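Side-chain contacts in adenosine monophosphate-protein transferase vopS (Vibrio parahaemolyticus, PDB 3LET), which transfers AMP from ATP to a threonine of the host Rho GTPases RhoA, Rac and Cdc42, blocking effector binding and actin assembly in infected cells: residues His26-Phe31 and Asn35-Ser40; Lys83-Asp88 and Met126-Leu131. All coordinates share one frame; numbering follows the deposited sequence.

Interaction 1: His26-Phe31 and Asn35-Ser40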
loop_
_atom_site.group_PDB
_atom_site.type_symbol
_atom_site.label_atom_id
_atom_site.label_comp_id
_atom_site.label_asym_id
_atom_site.label_seq_id
_atom_site.Cartn_x
_atom_site.Cartn_y
_atom_site.Cartn_z
ATOM N N HIS A 26 -9.395 3.232 28.941
ATOM C CA HIS A 26 -9.866 4.610 28.724
ATOM C C HIS A 26 -11.355 4.772 29.068
ATOM O O HIS A 26 -11.743 5.683 29.800
ATOM C CB HIS A 26 -9.620 5.016 27.263
ATOM C CG HIS A 26 -9.915 6.453 26.968
ATOM N ND1 HIS A 26 -9.330 7.128 25.917
ATOM C CD2 HIS A 26 -10.731 7.346 27.578
ATOM C CE1 HIS A 26 -9.774 8.373 25.888
ATOM N NE2 HIS A 26 -10.622 8.533 26.890
ATOM N N GLY A 27 -12.195 3.899 28.523
ATOM C CA GLY A 27 -13.612 3.904 28.825
ATOM C C GLY A 27 -13.854 3.651 30.305
ATOM O O GLY A 27 -14.650 4.349 30.932
ATOM N N GLN A 28 -13.175 2.656 30.870
ATOM C CA GLN A 28 -13.323 2.355 32.293
ATOM C C GLN A 28 -13.111 3.614 33.106
ATOM O O GLN A 28 -13.841 3.873 34.067
ATOM C CB GLN A 28 -12.301 1.307 32.740
ATOM C CG GLN A 28 -12.620 -0.131 32.349
ATOM C CD GLN A 28 -11.498 -1.057 32.763
ATOM O OE1 GLN A 28 -10.413 -0.601 33.113
ATOM N NE2 GLN A 28 -11.748 -2.347 32.736
ATOM N N MET A 29 -12.104 4.396 32.726
ATOM C CA MET A 29 -11.765 5.606 33.464
ATOM C C MET A 29 -12.784 6.722 33.228
ATOM O O MET A 29 -13.224 7.371 34.171
ATOM C CB MET A 29 -10.362 6.090 33.081
ATOM C CG MET A 29 -9.249 5.156 33.536
ATOM S SD MET A 29 -7.591 5.732 33.119
ATOM C CE MET A 29 -7.463 7.207 34.126
ATOM N N LEU A 30 -13.172 6.938 31.974
ATOM C CA LEU A 30 -14.062 8.052 31.626
ATOM C C LEU A 30 -15.482 7.787 32.095
ATOM O O LEU A 30 -16.174 8.696 32.547
ATOM C CB LEU A 30 -14.065 8.298 30.112
ATOM C CG LEU A 30 -14.928 9.472 29.615
ATOM C CD1 LEU A 30 -14.532 10.808 30.291
ATOM C CD2 LEU A 30 -14.842 9.592 28.105
ATOM N N PHE A 31 -15.908 6.539 31.995
ATOM C CA PHE A 31 -17.274 6.169 32.310
ATOM C C PHE A 31 -17.393 5.680 33.757
ATOM O O PHE A 31 -18.485 5.358 34.229
ATOM C CB PHE A 31 -17.755 5.098 31.337
ATOM C CG PHE A 31 -17.805 5.559 29.899
ATOM C CD1 PHE A 31 -17.839 6.918 29.584
ATOM C CD2 PHE A 31 -17.882 4.642 28.872
ATOM C CE1 PHE A 31 -17.911 7.351 28.254
ATOM C CE2 PHE A 31 -17.944 5.058 27.532
ATOM C CZ PHE A 31 -17.972 6.421 27.222
ATOM N N ASN A 35 -16.432 -2.559 34.991
ATOM C CA ASN A 35 -17.022 -3.731 34.354
ATOM C C ASN A 35 -16.948 -3.687 32.836
ATOM O O ASN A 35 -17.414 -4.603 32.160
ATOM C CB ASN A 35 -18.472 -3.876 34.783
ATOM C CG ASN A 35 -18.607 -4.634 36.077
ATOM O OD1 ASN A 35 -18.380 -5.844 36.120
ATOM N ND2 ASN A 35 -18.963 -3.930 37.145
ATOM N N LEU A 36 -16.397 -2.606 32.302
ATOM C CA LEU A 36 -16.169 -2.505 30.875
ATOM C C LEU A 36 -14.906 -3.309 30.596
ATOM O O LEU A 36 -13.849 -2.977 31.096
ATOM C CB LEU A 36 -15.973 -1.038 30.477
ATOM C CG LEU A 36 -17.157 -0.090 30.705
ATOM C CD1 LEU A 36 -16.797 1.330 30.250
ATOM C CD2 LEU A 36 -18.437 -0.575 30.000
ATOM N N LYS A 37 -15.017 -4.372 29.810
ATOM C CA LYS A 37 -13.899 -5.299 29.631
ATOM C C LYS A 37 -13.469 -5.416 28.171
ATOM O O LYS A 37 -12.359 -5.867 27.863
ATOM C CB LYS A 37 -14.280 -6.680 30.164
ATOM C CG LYS A 37 -14.712 -6.684 31.621
ATOM C CD LYS A 37 -13.654 -6.062 32.520
ATOM C CE LYS A 37 -14.062 -6.126 33.982
ATOM N NZ LYS A 37 -12.964 -5.687 34.887
ATOM N N THR A 38 -14.346 -5.022 27.260
ATOM C CA THR A 38 -14.020 -5.151 25.847
ATOM C C THR A 38 -14.346 -3.852 25.146
ATOM O O THR A 38 -15.093 -3.037 25.673
ATOM C CB THR A 38 -14.831 -6.283 25.189
ATOM O OG1 THR A 38 -16.187 -5.867 25.033
ATOM C CG2 THR A 38 -14.802 -7.555 26.038
ATOM N N PRO A 39 -13.793 -3.658 23.945
ATOM C CA PRO A 39 -14.095 -2.458 23.159
ATOM C C PRO A 39 -15.573 -2.423 22.765
ATOM O O PRO A 39 -16.136 -1.332 22.629
ATOM C CB PRO A 39 -13.187 -2.599 21.914
ATOM C CG PRO A 39 -12.156 -3.587 22.275
ATOM C CD PRO A 39 -12.728 -4.486 23.338
ATOM N N SER A 40 -16.191 -3.591 22.553
ATOM C CA SER A 40 -17.644 -3.609 22.328
ATOM C C SER A 40 -18.390 -3.066 23.541
ATOM O O SER A 40 -19.340 -2.300 23.390
ATOM C CB SER A 40 -18.139 -5.016 21.992
ATOM O OG SER A 40 -17.552 -5.444 20.766
#

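Interaction 2: Lys83-Asp88 and Met126-Leu131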
loop_
_atom_site.group_PDB
_atom_site.type_symbol
_atom_site.label_atom_id
_atom_site.label_comp_id
_atom_site.label_asym_id
_atom_site.label_seq_id
_atom_site.Cartn_x
_atom_site.Cartn_y
_atom_site.Cartn_z
ATOM N N LYS A 83 -4.841 -8.213 8.189
ATOM C CA LYS A 83 -3.606 -8.359 8.941
ATOM C C LYS A 83 -2.714 -9.410 8.271
ATOM O O LYS A 83 -1.502 -9.219 8.131
ATOM C CB LYS A 83 -3.923 -8.779 10.375
ATOM C CG LYS A 83 -2.685 -9.284 11.131
ATOM C CD LYS A 83 -2.966 -9.397 12.636
ATOM C CE LYS A 83 -2.121 -10.470 13.276
ATOM N NZ LYS A 83 -0.672 -10.285 13.005
ATOM N N ALA A 84 -3.315 -10.522 7.865
ATOM C CA ALA A 84 -2.546 -11.613 7.248
ATOM C C ALA A 84 -1.889 -11.125 5.947
ATOM O O ALA A 84 -0.807 -11.587 5.574
ATOM C CB ALA A 84 -3.460 -12.824 6.978
ATOM N N LEU A 85 -2.537 -10.184 5.266
ATOM C CA LEU A 85 -2.050 -9.711 3.973
ATOM C C LEU A 85 -1.009 -8.598 4.061
ATOM O O LEU A 85 -0.009 -8.629 3.333
ATOM C CB LEU A 85 -3.216 -9.212 3.112
ATOM C CG LEU A 85 -4.124 -10.304 2.524
ATOM C CD1 LEU A 85 -5.443 -9.704 2.140
ATOM C CD2 LEU A 85 -3.466 -10.927 1.284
ATOM N N ILE A 86 -1.252 -7.595 4.915
ATOM C CA ILE A 86 -0.431 -6.377 4.867
ATOM C C ILE A 86 0.239 -6.048 6.210
ATOM O O ILE A 86 0.995 -5.079 6.296
ATOM C CB ILE A 86 -1.244 -5.152 4.352
ATOM C CG1 ILE A 86 -2.356 -4.797 5.342
ATOM C CG2 ILE A 86 -1.838 -5.454 2.965
ATOM C CD1 ILE A 86 -3.201 -3.606 4.899
ATOM N N GLY A 87 -0.035 -6.867 7.222
ATOM C CA GLY A 87 0.600 -6.755 8.528
ATOM C C GLY A 87 -0.037 -5.760 9.484
ATOM O O GLY A 87 -0.865 -4.944 9.093
ATOM N N ASP A 88 0.389 -5.812 10.744
ATOM C CA ASP A 88 -0.233 -5.026 11.827
ATOM C C ASP A 88 -0.239 -3.523 11.658
ATOM O O ASP A 88 -1.269 -2.867 11.886
ATOM C CB ASP A 88 0.468 -5.345 13.144
ATOM C CG ASP A 88 0.183 -6.746 13.616
ATOM O OD1 ASP A 88 -0.879 -7.287 13.234
ATOM O OD2 ASP A 88 1.011 -7.302 14.367
ATOM N N MET A 126 -14.282 -5.967 0.942
ATOM C CA MET A 126 -14.062 -5.503 -0.445
ATOM C C MET A 126 -12.578 -5.261 -0.641
ATOM O O MET A 126 -12.003 -5.663 -1.663
ATOM C CB MET A 126 -14.829 -4.206 -0.744
ATOM C CG MET A 126 -16.350 -4.366 -0.746
ATOM S SD MET A 126 -16.893 -5.446 -2.067
ATOM C CE MET A 126 -16.298 -4.565 -3.511
ATOM N N GLU A 127 -11.951 -4.650 0.346
ATOM C CA GLU A 127 -10.514 -4.378 0.223
ATOM C C GLU A 127 -9.760 -5.701 0.133
ATOM O O GLU A 127 -8.903 -5.879 -0.737
ATOM C CB GLU A 127 -10.015 -3.560 1.404
ATOM C CG GLU A 127 -8.506 -3.239 1.345
ATOM C CD GLU A 127 -8.120 -2.234 0.242
ATOM O OE1 GLU A 127 -8.996 -1.787 -0.523
ATOM O OE2 GLU A 127 -6.912 -1.886 0.147
ATOM N N VAL A 128 -10.085 -6.649 1.012
ATOM C CA VAL A 128 -9.425 -7.960 0.974
ATOM C C VAL A 128 -9.590 -8.615 -0.409
ATOM O O VAL A 128 -8.633 -9.141 -0.969
ATOM C CB VAL A 128 -10.002 -8.903 2.056
ATOM C CG1 VAL A 128 -9.518 -10.358 1.828
ATOM C CG2 VAL A 128 -9.621 -8.401 3.460
ATOM N N MET A 129 -10.805 -8.593 -0.957
ATOM C CA MET A 129 -11.032 -9.163 -2.278
ATOM C C MET A 129 -10.079 -8.570 -3.320
ATOM O O MET A 129 -9.562 -9.271 -4.203
ATOM C CB MET A 129 -12.467 -8.871 -2.726
ATOM C CG MET A 129 -13.496 -9.804 -2.168
ATOM S SD MET A 129 -15.106 -9.503 -2.935
ATOM C CE MET A 129 -14.629 -9.582 -4.674
ATOM N N HIS A 130 -9.898 -7.263 -3.253
ATOM C CA HIS A 130 -9.150 -6.549 -4.304
ATOM C C HIS A 130 -7.668 -6.797 -4.187
ATOM O O HIS A 130 -6.974 -6.929 -5.196
ATOM C CB HIS A 130 -9.468 -5.056 -4.242
ATOM C CG HIS A 130 -10.909 -4.753 -4.528
ATOM N ND1 HIS A 130 -11.542 -3.613 -4.087
ATOM C CD2 HIS A 130 -11.846 -5.478 -5.189
ATOM C CE1 HIS A 130 -12.806 -3.634 -4.488
ATOM N NE2 HIS A 130 -13.015 -4.754 -5.153
ATOM N N LEU A 131 -7.173 -6.863 -2.957
ATOM C CA LEU A 131 -5.753 -7.155 -2.759
ATOM C C LEU A 131 -5.501 -8.576 -3.229
ATOM O O LEU A 131 -4.470 -8.880 -3.829
ATOM C CB LEU A 131 -5.378 -7.051 -1.288
ATOM C CG LEU A 131 -5.644 -5.646 -0.729
ATOM C CD1 LEU A 131 -5.212 -5.553 0.728
ATOM C CD2 LEU A 131 -4.933 -4.581 -1.540
#

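Interaction 1: His26-Phe31 and Asn35-Ser40
In the short loop that joins helix 23-30 to helix 39-45, Gln28 and Leu36 hold the connecting residues against the helix before them, with one hydrogen bond and a small apolar patch. The backbones are nearest at this pair, where the CA atoms of Gln28 and Leu36 lie 5.8 Å apart. Gln28 NE2 donates to the main-chain O of Leu36 over 2.7 Å, with an N-H...O angle of 149°. The donor approaches nearly head-on to the carbonyl, at a C=O...N angle of 167°, while the oxygen is tilted 19° from the plane of the Gln28 amide. Beyond CG the glutamine chain runs extended, which carries its amide out to the loop. On the way the two side chains run antiparallel past each other, bringing Gln28 CG to 3.9 Å from Leu36 CB.

Leu36 supplies the apolar half through a single methyl, CD1. This branch rests 3.7 Å from the main-chain C of Gly27, where the lack of a side chain leaves the helix backbone itself as the contact surface. The same methyl reaches Phe31 CD2 at 3.7 Å, meeting the ring at its edge and near its plane rather than over a face, with the leucine side chain roughly perpendicular to that of Phe31. Lys37 stays peripheral: its NZ is hydrogen-bonded to Ala34 O within the loop.

Thr38 forms the N-cap of helix 39-45, its OG1 hydrogen-bonded to the backbone N of Asp41. Phe31 also packs on Ala45 of that helix and on Leu49, while on helix 23-30 His26 NE2 forms a hydrogen bond with Glu60 OE2 of helix 58-75, whose residues Glu71 and Val72 touch Pro39.

Interaction 2: Lys83-Asp88 and Met126-Leu131
Leu85 and Ile86, at the C-terminal end of helix 77-86, meet Val128 and Leu131 of helix 113-139 in a buried, wholly apolar contact made largely by branch methyls. Two roughly perpendicular pairings of side chains define it. In the first, Leu85 lies across Val128, its CD1 standing 4.1 Å from Val128 CG1. That valine methyl is turned anti to the backbone N (chi1 168°), beside the carbonyl carbon, and is the branch that receives the leucine. In the second, Ile86 lies across Leu131, and the touching atoms are Ile86 CG2 and Leu131 CD1 at 4.0 Å. With chi1 of Ile86 at 65°, CG2 stands anti to the carbonyl carbon, and it is this branch that touches the leucine.

Leu131 serves both neighbours with different parts of its side chain: CD1 goes to Ile86, whereas its CB comes within 4.3 Å of Leu85 CD1. Leu85 CD1 thus lies near both Val128 and Leu131, residues three apart on their helix. These separations are those of ordinary van der Waals contact. The helix backbones remain well separated, the nearest CA atoms being those of Leu85 and Leu131 at 8.1 Å. Gly87, with positive phi (84°), is the first residue to leave helical angles and stands just before helix 88-102. Lys83 NZ and Asp88 OD1, on its two sides in sequence, form a salt bridge of 3.0 Å.

The contact joins two helices of the VopS N-terminal domain region and borders its junction with the Fido region. Leu82, on helix 77-86, also touches Val128 and Leu131, and Met244 of helix 238-255, in the Fido region, packs on Leu85, Ile86 and Leu131. Leu131 additionally meets Pro236, and Glu127 OE2 is hydrogen-bonded to Ser237 OG, further linking helix 113-139 to the chain leading into helix 238-255.

Overall arrangement
Interactions 1 and 2 follow one another along the chain, both in the region of the VopS N-terminal domain, but they do not touch: their centres are 29 Å apart and their nearest atoms about 15 Å. Interaction 1 is a local connection between consecutive helices, its centre 33 Å from the centre of the chain; interaction 2 joins helices distant in sequence, its centre 10 Å from that of the chain, where Met244 of the Fido region meets it. Their relation to nucleotide binding differs as well. The Phe31 side chain is about 4 Å from that of Leu49, a probable ATP-binding residue by similarity, whereas interaction 2 is remote from the probable nucleotide-binding residues.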